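Local atomic coordinates of putative dihydrodipicolinate synthase (Thermus thermophilus, PDB entry 2PCQ), a protein that belongs to the dihydrodipicolinate synthase family of TIM-barrel proteins and assembles from four copies of its chain. Residues A[179-184]-A[205-210]; A[223-228]-A[274-279]. All coordinates share one frame; numbering follows the deposited sequence.

Interaction 1: A[179-184]-A[205-210]; sequences PTFLGA and RALLDH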
loop_
_atom_site.group_PDB
_atom_site.type_symbol
_atom_site.label_atom_id
_atom_site.label_comp_id
_atom_site.label_asym_id
_atom_site.label_seq_id
_atom_site.Cartn_x
_atom_site.Cartn_y
_atom_site.Cartn_z
ATOM N N PRO A 179 20.297 -9.084 -1.573
ATOM C CA PRO A 179 20.661 -8.344 -0.354
ATOM C C PRO A 179 20.487 -9.063 0.989
ATOM O O PRO A 179 21.179 -8.739 1.953
ATOM C CB PRO A 179 19.805 -7.077 -0.449
ATOM C CG PRO A 179 19.685 -6.865 -1.938
ATOM C CD PRO A 179 19.407 -8.275 -2.428
ATOM N N THR A 180 19.577 -10.031 1.063
ATOM C CA THR A 180 19.348 -10.762 2.316
ATOM C C THR A 180 19.741 -12.232 2.192
ATOM O O THR A 180 19.315 -13.067 2.994
ATOM C CB THR A 180 17.862 -10.716 2.730
ATOM O OG1 THR A 180 17.057 -11.217 1.653
ATOM C CG2 THR A 180 17.435 -9.286 3.066
ATOM N N PHE A 181 20.564 -12.538 1.196
ATOM C CA PHE A 181 20.977 -13.910 0.930
ATOM C C PHE A 181 21.392 -14.737 2.148
ATOM O O PHE A 181 20.852 -15.822 2.372
ATOM C CB PHE A 181 22.091 -13.927 -0.124
ATOM C CG PHE A 181 22.350 -15.288 -0.709
ATOM C CD1 PHE A 181 21.288 -16.115 -1.071
ATOM C CD2 PHE A 181 23.648 -15.740 -0.908
ATOM C CE1 PHE A 181 21.514 -17.374 -1.621
ATOM C CE2 PHE A 181 23.890 -17.001 -1.461
ATOM C CZ PHE A 181 22.820 -17.819 -1.816
ATOM N N LEU A 182 22.337 -14.240 2.940
ATOM C CA LEU A 182 22.780 -15.002 4.103
ATOM C C LEU A 182 21.630 -15.229 5.083
ATOM O O LEU A 182 21.553 -16.273 5.730
ATOM C CB LEU A 182 23.947 -14.298 4.806
ATOM C CG LEU A 182 24.539 -15.040 6.012
ATOM C CD1 LEU A 182 24.942 -16.450 5.606
ATOM C CD2 LEU A 182 25.747 -14.277 6.545
ATOM N N GLY A 183 20.734 -14.253 5.185
ATOM C CA GLY A 183 19.598 -14.394 6.079
ATOM C C GLY A 183 18.677 -15.511 5.615
ATOM O O GLY A 183 18.162 -16.278 6.425
ATOM N N ALA A 184 18.469 -15.601 4.305
ATOM C CA ALA A 184 17.613 -16.635 3.733
ATOM C C ALA A 184 18.227 -18.010 3.976
ATOM O O ALA A 184 17.518 -18.967 4.299
ATOM C CB ALA A 184 17.437 -16.402 2.248
ATOM N N ARG A 205 28.450 -18.338 -4.718
ATOM C CA ARG A 205 28.702 -19.762 -4.498
ATOM C C ARG A 205 29.562 -19.910 -3.236
ATOM O O ARG A 205 29.319 -20.776 -2.391
ATOM C CB ARG A 205 29.457 -20.348 -5.695
ATOM C CG ARG A 205 29.943 -21.776 -5.494
ATOM C CD ARG A 205 28.800 -22.757 -5.679
ATOM N NE ARG A 205 28.484 -23.492 -4.467
ATOM C CZ ARG A 205 27.503 -24.384 -4.374
ATOM N NH1 ARG A 205 26.739 -24.649 -5.427
ATOM N NH2 ARG A 205 27.292 -25.018 -3.228
ATOM N N ALA A 206 30.566 -19.047 -3.119
ATOM C CA ALA A 206 31.468 -19.064 -1.974
ATOM C C ALA A 206 30.711 -18.754 -0.683
ATOM O O ALA A 206 30.969 -19.354 0.362
ATOM C CB ALA A 206 32.591 -18.049 -2.183
ATOM N N LEU A 207 29.775 -17.813 -0.761
ATOM C CA LEU A 207 28.985 -17.428 0.402
ATOM C C LEU A 207 28.146 -18.621 0.844
ATOM O O LEU A 207 28.067 -18.937 2.032
ATOM C CB LEU A 207 28.092 -16.227 0.060
ATOM C CG LEU A 207 27.115 -15.691 1.114
ATOM C CD1 LEU A 207 27.773 -15.637 2.481
ATOM C CD2 LEU A 207 26.654 -14.297 0.688
ATOM N N LEU A 208 27.521 -19.280 -0.125
ATOM C CA LEU A 208 26.711 -20.456 0.143
ATOM C C LEU A 208 27.587 -21.542 0.782
ATOM O O LEU A 208 27.187 -22.180 1.760
ATOM C CB LEU A 208 26.099 -20.976 -1.164
ATOM C CG LEU A 208 25.357 -22.317 -1.120
ATOM C CD1 LEU A 208 24.237 -22.257 -0.094
ATOM C CD2 LEU A 208 24.802 -22.644 -2.502
ATOM N N ASP A 209 28.784 -21.744 0.233
ATOM C CA ASP A 209 29.701 -22.751 0.765
ATOM C C ASP A 209 30.114 -22.442 2.203
ATOM O O ASP A 209 30.111 -23.332 3.056
ATOM C CB ASP A 209 30.955 -22.875 -0.108
ATOM C CG ASP A 209 30.679 -23.557 -1.437
ATOM O OD1 ASP A 209 29.751 -24.394 -1.503
ATOM O OD2 ASP A 209 31.399 -23.270 -2.415
ATOM N N HIS A 210 30.477 -21.190 2.470
ATOM C CA HIS A 210 30.866 -20.792 3.820
ATOM C C HIS A 210 29.761 -21.155 4.808
ATOM O O HIS A 210 30.025 -21.711 5.872
ATOM C CB HIS A 210 31.111 -19.282 3.909
ATOM C CG HIS A 210 32.428 -18.837 3.350
ATOM N ND1 HIS A 210 33.621 -19.442 3.682
ATOM C CD2 HIS A 210 32.744 -17.804 2.534
ATOM C CE1 HIS A 210 34.616 -18.801 3.095
ATOM N NE2 HIS A 210 34.110 -17.801 2.393
#
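Phe181 and Leu207 make the main contact: CD2 of the Phe181 ring lies 3.7 Å from Leu207 CD2, and the methyl comes in at the edge of the ring, near its plane. Leu207 CG follows at 4.0 Å from Phe181 CD2. The two side chains run past one another in opposite directions, each with CG anti to its own backbone N (chi1 -166° in Phe181, 177° in Leu207), which carries ring and isobutyl group across the gap between the helices. A looser apolar touch lies on the other branch of Leu207, whose CD1 is 4.3 Å from Leu182 CD1. Farther along the ring, Phe181 CE2 is a distant 4.5 Å from the backbone N of Leu208, the next residue of the helix. All four residues are buried. This is packing between the helices that follow the last two strands of the TIM barrel: helix 181-186 comes after strand 172-175, and helix 201-212 comes after strand 191-193. Phe181 also rests on Thr175 and on Ile2 of strand 2-6, and Leu208 touches Ile2 as well. Leu207 is backed by Leu222 of helix 216-247. Turned away from 179-184, Arg205 makes a 3.1 Å salt bridge from NH2 to Asp209 OD1, one turn on, while Leu208 CD2 lies over one face of the guanidinium, toward its margin. Arg205 NH1 has a second acidic partner in Asp33.

Interaction 2: A[223-228]-A[274-279]; sequences QKKLFP and EGLKEE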
loop_
_atom_site.group_PDB
_atom_site.type_symbol
_atom_site.label_atom_id
_atom_site.label_comp_id
_atom_site.label_asym_id
_atom_site.label_seq_id
_atom_site.Cartn_x
_atom_site.Cartn_y
_atom_site.Cartn_z
ATOM N N GLN A 223 28.881 -11.639 2.793
ATOM C CA GLN A 223 27.523 -11.110 2.672
ATOM C C GLN A 223 27.580 -9.578 2.686
ATOM O O GLN A 223 26.895 -8.910 1.910
ATOM C CB GLN A 223 26.662 -11.636 3.831
ATOM C CG GLN A 223 25.480 -10.758 4.265
ATOM C CD GLN A 223 24.364 -10.664 3.244
ATOM O OE1 GLN A 223 24.016 -11.648 2.580
ATOM N NE2 GLN A 223 23.772 -9.480 3.131
ATOM N N LYS A 224 28.408 -9.026 3.566
ATOM C CA LYS A 224 28.559 -7.579 3.655
ATOM C C LYS A 224 29.238 -7.040 2.396
ATOM O O LYS A 224 28.860 -5.989 1.875
ATOM C CB LYS A 224 29.381 -7.215 4.895
ATOM C CG LYS A 224 28.670 -7.551 6.200
ATOM C CD LYS A 224 29.628 -7.624 7.382
ATOM C CE LYS A 224 30.306 -6.298 7.648
ATOM N NZ LYS A 224 31.243 -6.401 8.805
ATOM N N LYS A 225 30.236 -7.769 1.906
ATOM C CA LYS A 225 30.962 -7.362 0.708
ATOM C C LYS A 225 30.063 -7.326 -0.526
ATOM O O LYS A 225 30.185 -6.434 -1.371
ATOM C CB LYS A 225 32.132 -8.312 0.451
ATOM C CG LYS A 225 32.923 -7.994 -0.815
ATOM C CD LYS A 225 34.123 -8.920 -0.967
ATOM C CE LYS A 225 35.133 -8.710 0.155
ATOM N NZ LYS A 225 35.670 -7.320 0.157
ATOM N N LEU A 226 29.156 -8.295 -0.624
ATOM C CA LEU A 226 28.253 -8.380 -1.769
ATOM C C LEU A 226 26.968 -7.553 -1.641
ATOM O O LEU A 226 26.234 -7.389 -2.617
ATOM C CB LEU A 226 27.888 -9.847 -2.032
ATOM C CG LEU A 226 29.044 -10.789 -2.390
ATOM C CD1 LEU A 226 28.535 -12.228 -2.503
ATOM C CD2 LEU A 226 29.680 -10.338 -3.703
ATOM N N PHE A 227 26.695 -7.028 -0.453
ATOM C CA PHE A 227 25.480 -6.245 -0.251
ATOM C C PHE A 227 25.290 -5.082 -1.239
ATOM O O PHE A 227 24.231 -4.955 -1.849
ATOM C CB PHE A 227 25.422 -5.695 1.179
ATOM C CG PHE A 227 24.227 -4.816 1.432
ATOM C CD1 PHE A 227 22.982 -5.375 1.718
ATOM C CD2 PHE A 227 24.330 -3.431 1.315
ATOM C CE1 PHE A 227 21.854 -4.566 1.879
ATOM C CE2 PHE A 227 23.208 -2.611 1.473
ATOM C CZ PHE A 227 21.968 -3.180 1.754
ATOM N N PRO A 228 26.307 -4.213 -1.400
ATOM C CA PRO A 228 26.181 -3.081 -2.327
ATOM C C PRO A 228 25.844 -3.498 -3.755
ATOM O O PRO A 228 25.027 -2.858 -4.419
ATOM C CB PRO A 228 27.545 -2.398 -2.223
ATOM C CG PRO A 228 27.943 -2.673 -0.806
ATOM C CD PRO A 228 27.582 -4.138 -0.665
ATOM N N GLU A 274 33.533 -2.645 -10.603
ATOM C CA GLU A 274 34.975 -2.642 -10.828
ATOM C C GLU A 274 35.738 -3.061 -9.577
ATOM O O GLU A 274 36.763 -3.733 -9.665
ATOM C CB GLU A 274 35.447 -1.256 -11.279
ATOM C CG GLU A 274 35.189 -0.962 -12.746
ATOM C CD GLU A 274 35.798 -2.012 -13.660
ATOM O OE1 GLU A 274 36.987 -2.352 -13.476
ATOM O OE2 GLU A 274 35.092 -2.500 -14.567
ATOM N N GLY A 275 35.234 -2.659 -8.414
ATOM C CA GLY A 275 35.881 -3.014 -7.164
ATOM C C GLY A 275 35.886 -4.517 -6.954
ATOM O O GLY A 275 36.911 -5.103 -6.599
ATOM N N LEU A 276 34.735 -5.148 -7.168
ATOM C CA LEU A 276 34.629 -6.591 -7.012
ATOM C C LEU A 276 35.467 -7.290 -8.071
ATOM O O LEU A 276 36.050 -8.343 -7.819
ATOM C CB LEU A 276 33.169 -7.042 -7.130
ATOM C CG LEU A 276 32.274 -6.742 -5.925
ATOM C CD1 LEU A 276 30.832 -7.121 -6.235
ATOM C CD2 LEU A 276 32.781 -7.517 -4.718
ATOM N N LYS A 277 35.532 -6.702 -9.259
ATOM C CA LYS A 277 36.309 -7.303 -10.332
ATOM C C LYS A 277 37.794 -7.301 -9.979
ATOM O O LYS A 277 38.501 -8.273 -10.235
ATOM C CB LYS A 277 36.093 -6.551 -11.645
ATOM C CG LYS A 277 36.803 -7.193 -12.827
ATOM C CD LYS A 277 36.596 -6.397 -14.100
ATOM C CE LYS A 277 37.340 -7.029 -15.259
ATOM N NZ LYS A 277 37.230 -6.205 -16.491
ATOM N N GLU A 278 38.255 -6.204 -9.387
ATOM C CA GLU A 278 39.653 -6.072 -8.993
ATOM C C GLU A 278 39.985 -7.083 -7.896
ATOM O O GLU A 278 41.117 -7.554 -7.802
ATOM C CB GLU A 278 39.924 -4.648 -8.503
ATOM C CG GLU A 278 41.372 -4.369 -8.136
ATOM C CD GLU A 278 42.326 -4.611 -9.292
ATOM O OE1 GLU A 278 42.083 -4.068 -10.391
ATOM O OE2 GLU A 278 43.323 -5.343 -9.101
ATOM N N GLU A 279 38.993 -7.413 -7.070
ATOM C CA GLU A 279 39.182 -8.387 -5.997
ATOM C C GLU A 279 39.161 -9.808 -6.544
ATOM O O GLU A 279 39.475 -10.755 -5.824
ATOM C CB GLU A 279 38.082 -8.269 -4.938
ATOM C CG GLU A 279 38.121 -7.019 -4.099
ATOM C CD GLU A 279 37.145 -7.097 -2.942
ATOM O OE1 GLU A 279 37.297 -8.007 -2.102
ATOM O OE2 GLU A 279 36.226 -6.260 -2.872
#
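Lys225 and Glu279 reach for each other from opposite directions, and their charged ends join at the more exposed side of the contact. Lys225 NZ donates to Glu279 OE1 at 2.9 Å, meeting the syn lone pair on the side of the other carboxylate oxygen. A weak second bond from Lys225 NZ to Glu279 OE2, 3.3 Å long, makes the salt bridge lopsided but two-pronged. The lysine leaves its helix extended and then bends at its last two torsions (chi3 -65°, chi4 -61°). That fold also lays the outer part of its chain alongside the carboxylate, with Lys225 CE 3.2 Å from Glu279 OE1. Glu279, extended beyond CG (chi2 -171°), holds its carboxylate out from the opposite side.

Beneath the ion pair the contact turns apolar. Leu276 slides past the Lys225 stem in the opposite direction, its CD2 lying 3.9 Å from Lys225 CG, near the root of the lysine. Its other methyl, CD1, meets Leu226 CD2 at 4.3 Å. Both leucines are buried, and the ends of their side chains come nearer the opposite segment than their first bonds suggest.

The long helix 216-247, kinked at Pro228, is thus joined to the 274-279 part of the chain, on helix 266-278. Leu226 continues onto Ala203 and Tyr204 of helix 201-212, Leu276 packs against Leu229 of the long helix and Val282 of the tail, and Trp281 touches Lys225.

From the N terminus the chain first runs through the barrel, whose strand 2-6 touches interaction 1. That contact closes a short loop of 20 residues, which holds strand 191-193, and joins the helices after the last two strands. The chain then enters helix 216-247, where interaction 2 opens; it closes 45 residues later at 274-279, tying helix 216-247 to helix 266-278. The two loops are in series, neither nested nor crossing. Their centres are 14 Å apart, and Gln223 connects the two groups of helices, with probable hydrogen bonds from its NE2 to Pro179 O and from Leu182 N to its OE1. Both contacts touch a second subunit.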